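Local coordinates for haloacid delahogenase-like family hydrolase (Xanthomonas campestris pv. campestris, PDB 2PKE), which is a magnesium-binding hydrolase of the haloacid dehalogenase superfamily and probably acts as a phosphatase, at residues V16-D21 with E119-I124; T82-E85 with R90-A93; R156-S161 with A169-E174. All coordinates share one frame; numbering follows the deposited sequence.

Contact 1: residues V16-D21 with E119-I124; sequences VGFDGD and EAVAAI. With MG (magnesium ion), chain C.
V16 meets I124 methyl to methyl: its CG2 lies 3.7 Å from I124 CG2, and the two side chains cross at about a right angle. With CG1 anti to the backbone N (chi1 -179°), the other methyl, CG2, is the one that serves the helix. F18, the next residue to face helix 117-125, brings the outer part of its ring against two side chains about a turn apart on the helix. V121 CG2 lies over one face of the ring, 4.1 Å from F18 CE2, while I124 CD1 comes in at the edge, near the ring plane, 3.9 Å from F18 CZ. I124 thus spends one branch on each strand residue, CG2 on V16 and CD1 on F18. F154 also meets the F18 ring, its plane steeply inclined to it, and V240 of helix 236-250 packs on both V16 and I124.

Past F18 the strand ends and the chain turns to the metal. D19 OD2 binds magnesium at 2.0 Å; its OD1 accepts a hydrogen bond from a metal-bound water and pairs with K163. D21 coordinates through its backbone O, 2.1 Å from the magnesium, which leaves its carboxylate to K144, W25 and Q141. N187 OD1 and three waters complete six ligands, an arrangement that fits the DxDx(T/V) signature of the haloacid dehalogenase superfamily, in which the first aspartate is the usual nucleophile. The contact therefore has two chemistries in succession: a wholly apolar strand-helix interface, buried and without polar links between the segments, and directly beyond it a charged loop whose oxygens hold the metal.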
ATOM      1  N   VAL A  16      12.299  17.759  -5.797  1.00 20.82           N
ATOM      2  CA  VAL A  16      11.735  18.205  -4.545  1.00 19.42           C
ATOM      3  C   VAL A  16      10.640  17.221  -4.161  1.00 19.66           C
ATOM      4  O   VAL A  16       9.708  16.984  -4.929  1.00 21.94           O
ATOM      5  CB  VAL A  16      11.200  19.616  -4.635  1.00 21.60           C
ATOM      6  CG1 VAL A  16      10.644  20.045  -3.269  1.00 12.44           C
ATOM      7  CG2 VAL A  16      12.281  20.585  -5.125  1.00 15.34           C
ATOM      8  N   GLY A  17      10.775  16.647  -2.977  1.00 16.71           N
ATOM      9  CA  GLY A  17       9.826  15.709  -2.480  1.00 18.21           C
ATOM     10  C   GLY A  17       8.919  16.416  -1.516  1.00 20.44           C
ATOM     11  O   GLY A  17       9.353  17.338  -0.842  1.00 19.47           O
ATOM     12  N   PHE A  18       7.643  15.997  -1.464  1.00 18.29           N
ATOM     13  CA  PHE A  18       6.681  16.562  -0.565  1.00 17.96           C
ATOM     14  C   PHE A  18       6.064  15.447   0.243  1.00 15.59           C
ATOM     15  O   PHE A  18       5.622  14.439  -0.323  1.00 20.17           O
ATOM     16  CB  PHE A  18       5.556  17.259  -1.336  1.00 21.22           C
ATOM     17  CG  PHE A  18       6.005  18.466  -2.106  1.00 17.07           C
ATOM     18  CD1 PHE A  18       6.578  18.341  -3.349  1.00 20.70           C
ATOM     19  CD2 PHE A  18       5.878  19.726  -1.559  1.00 19.52           C
ATOM     20  CE1 PHE A  18       7.000  19.476  -4.048  1.00 18.47           C
ATOM     21  CE2 PHE A  18       6.284  20.836  -2.259  1.00 16.00           C
ATOM     22  CZ  PHE A  18       6.845  20.692  -3.511  1.00 15.87           C
ATOM     23  N   ASP A  19       5.937  15.642   1.541  1.00 16.42           N
ATOM     24  CA  ASP A  19       4.998  14.845   2.350  1.00 16.77           C
ATOM     25  C   ASP A  19       3.544  15.204   2.001  1.00 19.22           C
ATOM     26  O   ASP A  19       3.260  16.236   1.378  1.00 21.54           O
ATOM     27  CB  ASP A  19       5.277  15.107   3.837  1.00 15.61           C
ATOM     28  CG  ASP A  19       4.370  14.348   4.779  1.00 19.40           C
ATOM     29  OD1 ASP A  19       4.101  13.138   4.556  1.00 23.09           O
ATOM     30  OD2 ASP A  19       3.900  14.967   5.787  1.00 19.99           O
ATOM     31  N   GLY A  20       2.594  14.348   2.365  1.00 21.63           N
ATOM     32  CA  GLY A  20       1.177  14.715   2.131  1.00 21.63           C
ATOM     33  C   GLY A  20       0.482  15.195   3.402  1.00 20.85           C
ATOM     34  O   GLY A  20       0.177  16.381   3.563  1.00 21.66           O
ATOM     35  N   ASP A  21       0.198  14.258   4.283  1.00 22.81           N
ATOM     36  CA  ASP A  21      -0.614  14.518   5.475  1.00 20.44           C
ATOM     37  C   ASP A  21       0.036  15.601   6.327  1.00 21.32           C
ATOM     38  O   ASP A  21       1.214  15.488   6.722  1.00 19.30           O
ATOM     39  CB  ASP A  21      -0.722  13.255   6.336  1.00 19.35           C
ATOM     40  CG  ASP A  21      -1.613  12.150   5.751  1.00 21.01           C
ATOM     41  OD1 ASP A  21      -2.520  12.355   4.958  1.00 23.54           O
ATOM     42  OD2 ASP A  21      -1.438  10.999   6.190  1.00 22.98           O
ATOM     43  N   GLU A 119      -0.165  26.771  -5.076  1.00 22.63           N
ATOM     44  CA  GLU A 119       0.679  27.776  -5.756  1.00 21.51           C
ATOM     45  C   GLU A 119       2.160  27.484  -5.522  1.00 21.43           C
ATOM     46  O   GLU A 119       2.927  27.634  -6.413  1.00 20.94           O
ATOM     47  CB  GLU A 119       0.411  29.223  -5.272  1.00 23.14           C
ATOM     48  CG  GLU A 119      -0.903  29.795  -5.815  1.00 29.56           C
ATOM     49  CD  GLU A 119      -2.148  29.424  -5.002  1.00 42.31           C
ATOM     50  OE1 GLU A 119      -2.065  28.628  -4.015  1.00 39.11           O
ATOM     51  OE2 GLU A 119      -3.228  29.961  -5.369  1.00 48.38           O
ATOM     52  N   ALA A 120       2.521  27.149  -4.282  1.00 23.32           N
ATOM     53  CA  ALA A 120       3.909  26.756  -3.890  1.00 22.25           C
ATOM     54  C   ALA A 120       4.409  25.588  -4.770  1.00 19.90           C
ATOM     55  O   ALA A 120       5.460  25.669  -5.411  1.00 19.48           O
ATOM     56  CB  ALA A 120       3.928  26.376  -2.420  1.00 21.64           C
ATOM     57  N   VAL A 121       3.617  24.518  -4.842  1.00 20.60           N
ATOM     58  CA  VAL A 121       3.989  23.321  -5.620  1.00 21.07           C
ATOM     59  C   VAL A 121       4.157  23.627  -7.107  1.00 22.19           C
ATOM     60  O   VAL A 121       5.111  23.158  -7.731  1.00 23.99           O
ATOM     61  CB  VAL A 121       2.948  22.171  -5.504  1.00 18.28           C
ATOM     62  CG1 VAL A 121       3.357  20.975  -6.364  1.00 15.80           C
ATOM     63  CG2 VAL A 121       2.669  21.759  -4.036  1.00 20.73           C
ATOM     64  N   ALA A 122       3.193  24.358  -7.682  1.00 22.49           N
ATOM     65  CA  ALA A 122       3.260  24.777  -9.083  1.00 22.28           C
ATOM     66  C   ALA A 122       4.511  25.605  -9.330  1.00 22.42           C
ATOM     67  O   ALA A 122       5.179  25.474 -10.368  1.00 18.24           O
ATOM     68  CB  ALA A 122       1.938  25.608  -9.471  1.00 21.07           C
ATOM     69  N   ALA A 123       4.802  26.525  -8.405  1.00 24.81           N
ATOM     70  CA  ALA A 123       5.987  27.390  -8.541  1.00 22.01           C
ATOM     71  C   ALA A 123       7.271  26.563  -8.551  1.00 24.00           C
ATOM     72  O   ALA A 123       8.152  26.779  -9.393  1.00 26.05           O
ATOM     73  CB  ALA A 123       6.031  28.474  -7.415  1.00 23.64           C
ATOM     74  N   ILE A 124       7.372  25.605  -7.617  1.00 20.63           N
ATOM     75  CA  ILE A 124       8.541  24.740  -7.539  1.00 19.46           C
ATOM     76  C   ILE A 124       8.634  23.847  -8.775  1.00 19.37           C
ATOM     77  O   ILE A 124       9.713  23.734  -9.374  1.00 22.18           O
ATOM     78  CB  ILE A 124       8.545  23.913  -6.277  1.00 18.32           C
ATOM     79  CG1 ILE A 124       8.780  24.843  -5.075  1.00 16.49           C
ATOM     80  CG2 ILE A 124       9.615  22.793  -6.375  1.00 18.05           C
ATOM     81  CD1 ILE A 124       8.338  24.288  -3.695  1.00 16.93           C
TER
HETATM   82 MG    MG C 300       2.928  14.642   7.489  1.00 19.59          MG
HETATM   83  O   HOH W   1       2.644  12.694   6.640  1.00 16.63           O
HETATM   84  O   HOH W   2       4.834  13.966   8.297  1.00 16.92           O
HETATM   85  O   HOH W   3       1.955  14.437   9.305  1.00 20.26           O

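Contact 2: residues T82-E85 with R90-A93; sequences TAIE and RIEA
I91 reaches back from the loop onto the helix it follows, touching A83 and I84 with two different branches. The interaction between the segments is purely apolar. I91 CD1, at the end of the longer branch, packs on A83 CB at 3.7 Å, and the shorter branch, CG2, lies against I84 CG1 at 3.9 Å. Because I91 CG1 stands anti to the backbone N (chi1 -167°) and the branch runs on extended, CD1 is carried to the helix surface, while CG2 is held between the backbone N and the carbonyl carbon. The I84 and I91 side chains cross at about a right angle, and it is the CG1 methylene of I84, not its terminal methyl, that touches.

Hydrogen bonding is left to neighbouring residues. T87, in the connection between the segments, ties both ends of the turn through one hydroxyl: its OG1 is bonded to A83 O and to I91 N. The next amide, that of E92, bonds to Y45 OH, and E92 itself is the N-cap residue of helix 93-107.

Further packing encloses the same side chains: F38 of helix 28-42 and I99 of helix 93-107 lie on A83, I96 touches I91, and the second subunit sets its A93 against I91 and its Q97 against I84. Chemically, then, this is a helix-to-helix turn closed on its inside by aliphatic contacts, with the T87 hydroxyl serving the nearby backbone and one isoleucine shared between the helix-loop-helix connection and the dimer interface.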
ATOM      1  N   THR A  82      -8.029  -1.712  22.375  1.00 21.99           N
ATOM      2  CA  THR A  82      -7.883  -0.841  23.548  1.00 21.08           C
ATOM      3  C   THR A  82      -9.171  -0.685  24.365  1.00 21.00           C
ATOM      4  O   THR A  82      -9.134  -0.698  25.614  1.00 24.14           O
ATOM      5  CB  THR A  82      -7.453   0.559  23.134  1.00 21.61           C
ATOM      6  OG1 THR A  82      -6.268   0.505  22.322  1.00 18.74           O
ATOM      7  CG2 THR A  82      -7.158   1.405  24.351  1.00 16.53           C
ATOM      8  N   ALA A  83     -10.312  -0.497  23.678  1.00 20.90           N
ATOM      9  CA  ALA A  83     -11.631  -0.356  24.362  1.00 17.93           C
ATOM     10  C   ALA A  83     -12.041  -1.596  25.112  1.00 18.93           C
ATOM     11  O   ALA A  83     -12.603  -1.508  26.224  1.00 16.39           O
ATOM     12  CB  ALA A  83     -12.723   0.023  23.368  1.00 16.28           C
ATOM     13  N   ILE A  84     -11.784  -2.753  24.518  1.00 17.50           N
ATOM     14  CA  ILE A  84     -12.102  -4.005  25.151  1.00 19.61           C
ATOM     15  C   ILE A  84     -11.258  -4.145  26.433  1.00 19.27           C
ATOM     16  O   ILE A  84     -11.768  -4.579  27.483  1.00 16.61           O
ATOM     17  CB  ILE A  84     -11.959  -5.199  24.160  1.00 18.06           C
ATOM     18  CG1 ILE A  84     -13.042  -5.093  23.078  1.00 20.44           C
ATOM     19  CG2 ILE A  84     -12.200  -6.510  24.864  1.00 12.48           C
ATOM     20  CD1 ILE A  84     -12.856  -5.983  21.866  1.00 21.62           C
ATOM     21  N   GLU A  85      -9.992  -3.767  26.357  1.00 19.61           N
ATOM     22  CA  GLU A  85      -9.115  -3.738  27.552  1.00 22.13           C
ATOM     23  C   GLU A  85      -9.547  -2.760  28.613  1.00 20.50           C
ATOM     24  O   GLU A  85      -9.640  -3.108  29.807  1.00 18.74           O
ATOM     25  CB  GLU A  85      -7.685  -3.346  27.182  1.00 26.09           C
ATOM     26  CG  GLU A  85      -6.965  -4.339  26.318  1.00 34.02           C
ATOM     27  CD  GLU A  85      -6.706  -5.631  27.028  1.00 46.64           C
ATOM     28  OE1 GLU A  85      -6.311  -5.599  28.218  1.00 54.78           O
ATOM     29  OE2 GLU A  85      -6.921  -6.686  26.391  1.00 61.43           O
ATOM     30  N   ARG A  90     -16.412  -5.060  28.953  1.00 22.61           N
ATOM     31  CA  ARG A  90     -17.809  -4.619  29.194  1.00 21.00           C
ATOM     32  C   ARG A  90     -18.394  -3.922  27.980  1.00 21.00           C
ATOM     33  O   ARG A  90     -19.628  -3.858  27.826  1.00 21.41           O
ATOM     34  CB  ARG A  90     -17.927  -3.670  30.380  1.00 21.62           C
ATOM     35  CG  ARG A  90     -18.253  -4.330  31.678  1.00 24.78           C
ATOM     36  CD  ARG A  90     -17.158  -5.245  32.162  1.00 25.08           C
ATOM     37  NE  ARG A  90     -17.428  -5.698  33.533  1.00 29.40           N
ATOM     38  CZ  ARG A  90     -16.675  -6.555  34.215  1.00 21.77           C
ATOM     39  NH1 ARG A  90     -15.576  -7.074  33.673  1.00 24.26           N
ATOM     40  NH2 ARG A  90     -17.023  -6.889  35.443  1.00 18.33           N
ATOM     41  N   ILE A  91     -17.524  -3.398  27.114  1.00 19.83           N
ATOM     42  CA  ILE A  91     -18.004  -2.592  26.026  1.00 17.61           C
ATOM     43  C   ILE A  91     -19.027  -3.342  25.191  1.00 17.68           C
ATOM     44  O   ILE A  91     -18.821  -4.507  24.846  1.00 18.82           O
ATOM     45  CB  ILE A  91     -16.872  -2.065  25.144  1.00 16.75           C
ATOM     46  CG1 ILE A  91     -17.444  -0.956  24.231  1.00 19.27           C
ATOM     47  CG2 ILE A  91     -16.190  -3.222  24.341  1.00 15.51           C
ATOM     48  CD1 ILE A  91     -16.431  -0.003  23.603  1.00 18.20           C
ATOM     49  N   GLU A  92     -20.153  -2.681  24.905  1.00 16.56           N
ATOM     50  CA  GLU A  92     -21.179  -3.234  24.024  1.00 18.12           C
ATOM     51  C   GLU A  92     -20.761  -3.379  22.545  1.00 16.76           C
ATOM     52  O   GLU A  92     -20.079  -2.533  22.026  1.00 17.39           O
ATOM     53  CB  GLU A  92     -22.422  -2.356  24.101  1.00 19.20           C
ATOM     54  CG  GLU A  92     -23.166  -2.489  25.427  1.00 15.92           C
ATOM     55  CD  GLU A  92     -23.688  -3.874  25.669  1.00 23.23           C
ATOM     56  OE1 GLU A  92     -23.707  -4.697  24.727  1.00 35.87           O
ATOM     57  OE2 GLU A  92     -24.073  -4.136  26.817  1.00 28.32           O
ATOM     58  N   ALA A  93     -21.211  -4.448  21.876  1.00 18.78           N
ATOM     59  CA  ALA A  93     -20.999  -4.609  20.427  1.00 21.07           C
ATOM     60  C   ALA A  93     -21.507  -3.369  19.661  1.00 21.38           C
ATOM     61  O   ALA A  93     -20.874  -2.889  18.730  1.00 22.92           O
ATOM     62  CB  ALA A  93     -21.697  -5.901  19.923  1.00 17.49           C
TER

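Contact 3: residues R156-S161 with A169-E174; sequences RIEVVS and ARVLSE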
ATOM      1  N   ARG A 156       4.294  11.662 -10.247  1.00 40.15           N
ATOM      2  CA  ARG A 156       5.170  10.839  -9.397  1.00 37.77           C
ATOM      3  C   ARG A 156       4.667  10.750  -7.941  1.00 34.74           C
ATOM      4  O   ARG A 156       4.704  11.764  -7.186  1.00 29.34           O
ATOM      5  CB  ARG A 156       6.588  11.421  -9.367  1.00 39.72           C
ATOM      6  CG  ARG A 156       7.225  11.656 -10.704  1.00 43.33           C
ATOM      7  CD  ARG A 156       8.540  12.374 -10.531  1.00 47.28           C
ATOM      8  NE  ARG A 156       9.357  12.176 -11.716  1.00 50.63           N
ATOM      9  CZ  ARG A 156       9.348  12.965 -12.784  1.00 64.05           C
ATOM     10  NH1 ARG A 156       8.580  14.053 -12.827  1.00 71.14           N
ATOM     11  NH2 ARG A 156      10.126  12.665 -13.821  1.00 68.96           N
ATOM     12  N   ILE A 157       4.230   9.550  -7.541  1.00 32.42           N
ATOM     13  CA  ILE A 157       3.748   9.292  -6.157  1.00 33.20           C
ATOM     14  C   ILE A 157       4.304   7.998  -5.551  1.00 30.15           C
ATOM     15  O   ILE A 157       4.225   6.938  -6.177  1.00 28.38           O
ATOM     16  CB  ILE A 157       2.253   9.233  -6.158  1.00 31.49           C
ATOM     17  CG1 ILE A 157       1.740   8.794  -4.785  1.00 31.15           C
ATOM     18  CG2 ILE A 157       1.806   8.424  -7.372  1.00 42.00           C
ATOM     19  CD1 ILE A 157       0.621   7.798  -4.825  1.00 34.49           C
ATOM     20  N   GLU A 158       4.835   8.100  -4.334  1.00 23.14           N
ATOM     21  CA  GLU A 158       5.616   7.029  -3.719  1.00 20.97           C
ATOM     22  C   GLU A 158       5.134   6.822  -2.306  1.00 23.57           C
ATOM     23  O   GLU A 158       5.380   7.649  -1.400  1.00 26.37           O
ATOM     24  CB  GLU A 158       7.092   7.398  -3.750  1.00 22.77           C
ATOM     25  CG  GLU A 158       8.027   6.380  -3.154  1.00 29.16           C
ATOM     26  CD  GLU A 158       8.166   5.108  -3.966  1.00 36.25           C
ATOM     27  OE1 GLU A 158       7.778   5.105  -5.163  1.00 38.66           O
ATOM     28  OE2 GLU A 158       8.700   4.117  -3.389  1.00 44.55           O
ATOM     29  N   VAL A 159       4.452   5.709  -2.100  1.00 22.00           N
ATOM     30  CA  VAL A 159       4.009   5.312  -0.789  1.00 21.31           C
ATOM     31  C   VAL A 159       4.943   4.220  -0.258  1.00 19.05           C
ATOM     32  O   VAL A 159       5.163   3.211  -0.892  1.00 19.85           O
ATOM     33  CB  VAL A 159       2.517   4.788  -0.796  1.00 22.75           C
ATOM     34  CG1 VAL A 159       2.069   4.487   0.624  1.00 19.80           C
ATOM     35  CG2 VAL A 159       1.546   5.851  -1.431  1.00 15.69           C
ATOM     36  N   VAL A 160       5.423   4.417   0.952  1.00 22.33           N
ATOM     37  CA  VAL A 160       6.360   3.508   1.585  1.00 19.97           C
ATOM     38  C   VAL A 160       5.830   3.031   2.904  1.00 20.56           C
ATOM     39  O   VAL A 160       4.927   3.617   3.459  1.00 22.25           O
ATOM     40  CB  VAL A 160       7.703   4.221   1.834  1.00 20.92           C
ATOM     41  CG1 VAL A 160       8.213   4.848   0.570  1.00 18.77           C
ATOM     42  CG2 VAL A 160       7.589   5.256   2.920  1.00 17.10           C
ATOM     43  N   SER A 161       6.444   1.986   3.431  1.00 21.54           N
ATOM     44  CA  SER A 161       6.048   1.436   4.749  1.00 23.43           C
ATOM     45  C   SER A 161       6.644   2.219   5.922  1.00 24.21           C
ATOM     46  O   SER A 161       6.002   2.380   6.999  1.00 25.62           O
ATOM     47  CB  SER A 161       6.419  -0.041   4.799  1.00 24.66           C
ATOM     48  OG  SER A 161       5.403  -0.755   4.083  1.00 27.57           O
ATOM     49  N   ALA A 169      16.890   6.459   0.472  1.00 20.91           N
ATOM     50  CA  ALA A 169      17.987   6.131  -0.470  1.00 22.00           C
ATOM     51  C   ALA A 169      17.497   5.252  -1.641  1.00 21.58           C
ATOM     52  O   ALA A 169      17.890   5.447  -2.792  1.00 23.47           O
ATOM     53  CB  ALA A 169      19.122   5.436   0.281  1.00 21.78           C
ATOM     54  N   ARG A 170      16.614   4.315  -1.322  1.00 20.99           N
ATOM     55  CA  ARG A 170      16.047   3.440  -2.314  1.00 23.74           C
ATOM     56  C   ARG A 170      15.233   4.256  -3.332  1.00 24.81           C
ATOM     57  O   ARG A 170      15.397   4.091  -4.557  1.00 20.21           O
ATOM     58  CB  ARG A 170      15.201   2.383  -1.632  1.00 26.43           C
ATOM     59  CG  ARG A 170      14.383   1.592  -2.628  1.00 38.62           C
ATOM     60  CD  ARG A 170      13.427   0.616  -1.992  1.00 45.77           C
ATOM     61  NE  ARG A 170      12.240   1.146  -1.304  1.00 55.76           N
ATOM     62  CZ  ARG A 170      11.269   1.925  -1.812  1.00 52.61           C
ATOM     63  NH1 ARG A 170      11.315   2.407  -3.055  1.00 44.97           N
ATOM     64  NH2 ARG A 170      10.229   2.242  -1.031  1.00 47.47           N
ATOM     65  N   VAL A 171      14.420   5.189  -2.829  1.00 22.74           N
ATOM     66  CA  VAL A 171      13.587   6.025  -3.698  1.00 25.58           C
ATOM     67  C   VAL A 171      14.505   6.802  -4.629  1.00 26.60           C
ATOM     68  O   VAL A 171      14.326   6.777  -5.865  1.00 29.30           O
ATOM     69  CB  VAL A 171      12.677   6.973  -2.900  1.00 26.56           C
ATOM     70  CG1 VAL A 171      11.964   7.964  -3.813  1.00 26.61           C
ATOM     71  CG2 VAL A 171      11.670   6.180  -2.086  1.00 25.67           C
ATOM     72  N   LEU A 172      15.524   7.449  -4.069  1.00 23.68           N
ATOM     73  CA  LEU A 172      16.469   8.185  -4.901  1.00 23.03           C
ATOM     74  C   LEU A 172      17.239   7.347  -5.884  1.00 23.76           C
ATOM     75  O   LEU A 172      17.589   7.830  -6.969  1.00 22.29           O
ATOM     76  CB  LEU A 172      17.449   8.995  -4.039  1.00 26.09           C
ATOM     77  CG  LEU A 172      16.846  10.149  -3.235  1.00 21.66           C
ATOM     78  CD1 LEU A 172      17.951  10.979  -2.549  1.00 23.39           C
ATOM     79  CD2 LEU A 172      15.929  11.047  -4.070  1.00 28.20           C
ATOM     80  N   SER A 173      17.548   6.114  -5.522  1.00 27.66           N
ATOM     81  CA  SER A 173      18.293   5.248  -6.440  1.00 27.63           C
ATOM     82  C   SER A 173      17.474   4.979  -7.705  1.00 29.52           C
ATOM     83  O   SER A 173      18.011   4.880  -8.815  1.00 26.13           O
ATOM     84  CB  SER A 173      18.676   3.914  -5.779  1.00 29.86           C
ATOM     85  OG  SER A 173      17.555   3.048  -5.747  1.00 34.90           O
ATOM     86  N   GLU A 174      16.165   4.894  -7.536  1.00 28.22           N
ATOM     87  CA  GLU A 174      15.279   4.706  -8.675  1.00 27.61           C
ATOM     88  C   GLU A 174      15.160   5.919  -9.569  1.00 28.88           C
ATOM     89  O   GLU A 174      14.972   5.765 -10.753  1.00 29.82           O
ATOM     90  CB  GLU A 174      13.916   4.342  -8.183  1.00 27.39           C
ATOM     91  CG  GLU A 174      13.919   2.981  -7.552  1.00 34.94           C
ATOM     92  CD  GLU A 174      12.594   2.632  -6.966  1.00 38.15           C
ATOM     93  OE1 GLU A 174      11.598   3.333  -7.268  1.00 35.99           O
ATOM     94  OE2 GLU A 174      12.568   1.660  -6.189  1.00 35.75           O
TER
HETATM   95  O   HOH W   4       8.545   0.711   1.538  1.00 27.71           O
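A bend in each side chain brings E158 and R170 together. E158 leaves its strand with CG anti to the backbone N and then folds at chi2; R170 starts out extended from its helix and turns at chi3 (72°), which sets the guanidinium beside the E158 carboxylate. The salt bridge centres on a single oxygen. E158 OE2 takes a bond from R170 NH1 at 3.1 Å, reasonably straight at 159°, and a weak one from R170 NH2 at 3.4 Å. The oxygen lies in the guanidinium plane, at its edge, but the carboxylate is not coplanar with it: the two planes stand 54° apart, and NH1 meets OE2 from the syn side, well above the carboxylate plane. E174 OE2, one turn further along the helix, adds a weak, long bridge to R170 NH1 at 3.5 Å, so the arginine probably offsets part of the like-charge repulsion between the two acids.

Aliphatic atoms complete the contact: V171 CG2 packs on E158 CG at 3.8 Å. V160 CG1 comes 3.7 Å from R170 NH2, obliquely to the guanidinium. A water accepts from S161 N and, weakly, from R170 NH2.

In the fold, this is the first half of the beta-alpha-beta crossover from strand 157-160, outermost on its side within this chain, through helix 165-175 to strand 182-186 of the Rossmann-like core; residues 169-174 run roughly antiparallel to the strand. I133 of neighbouring strand 129-135 touches V171. L138 of the second subunit packs on V159 and S161, and its E142 OE1 hydrogen-bonds S161 OG.

Contacts 1 and 3 belong to the same parallel sheet: strand 15-18 lies inside it, strand 157-160 at one end, with strand 129-135 between. Their centres are about 16 Å apart, and each joins a strand to a helix packed on the sheet. Contact 2 sits in the separate helical part, about 42 Å from contact 1 and about 39 Å from contact 3, centre to centre. Along the chain, however, it falls between the two segments of contact 1, as expected of a helical cap inserted into a haloacid dehalogenase core; contact 3 follows both. Contacts 2 and 3 each touch the second subunit, so dimerisation involves cap and core alike, while contact 1 leads into the magnesium site.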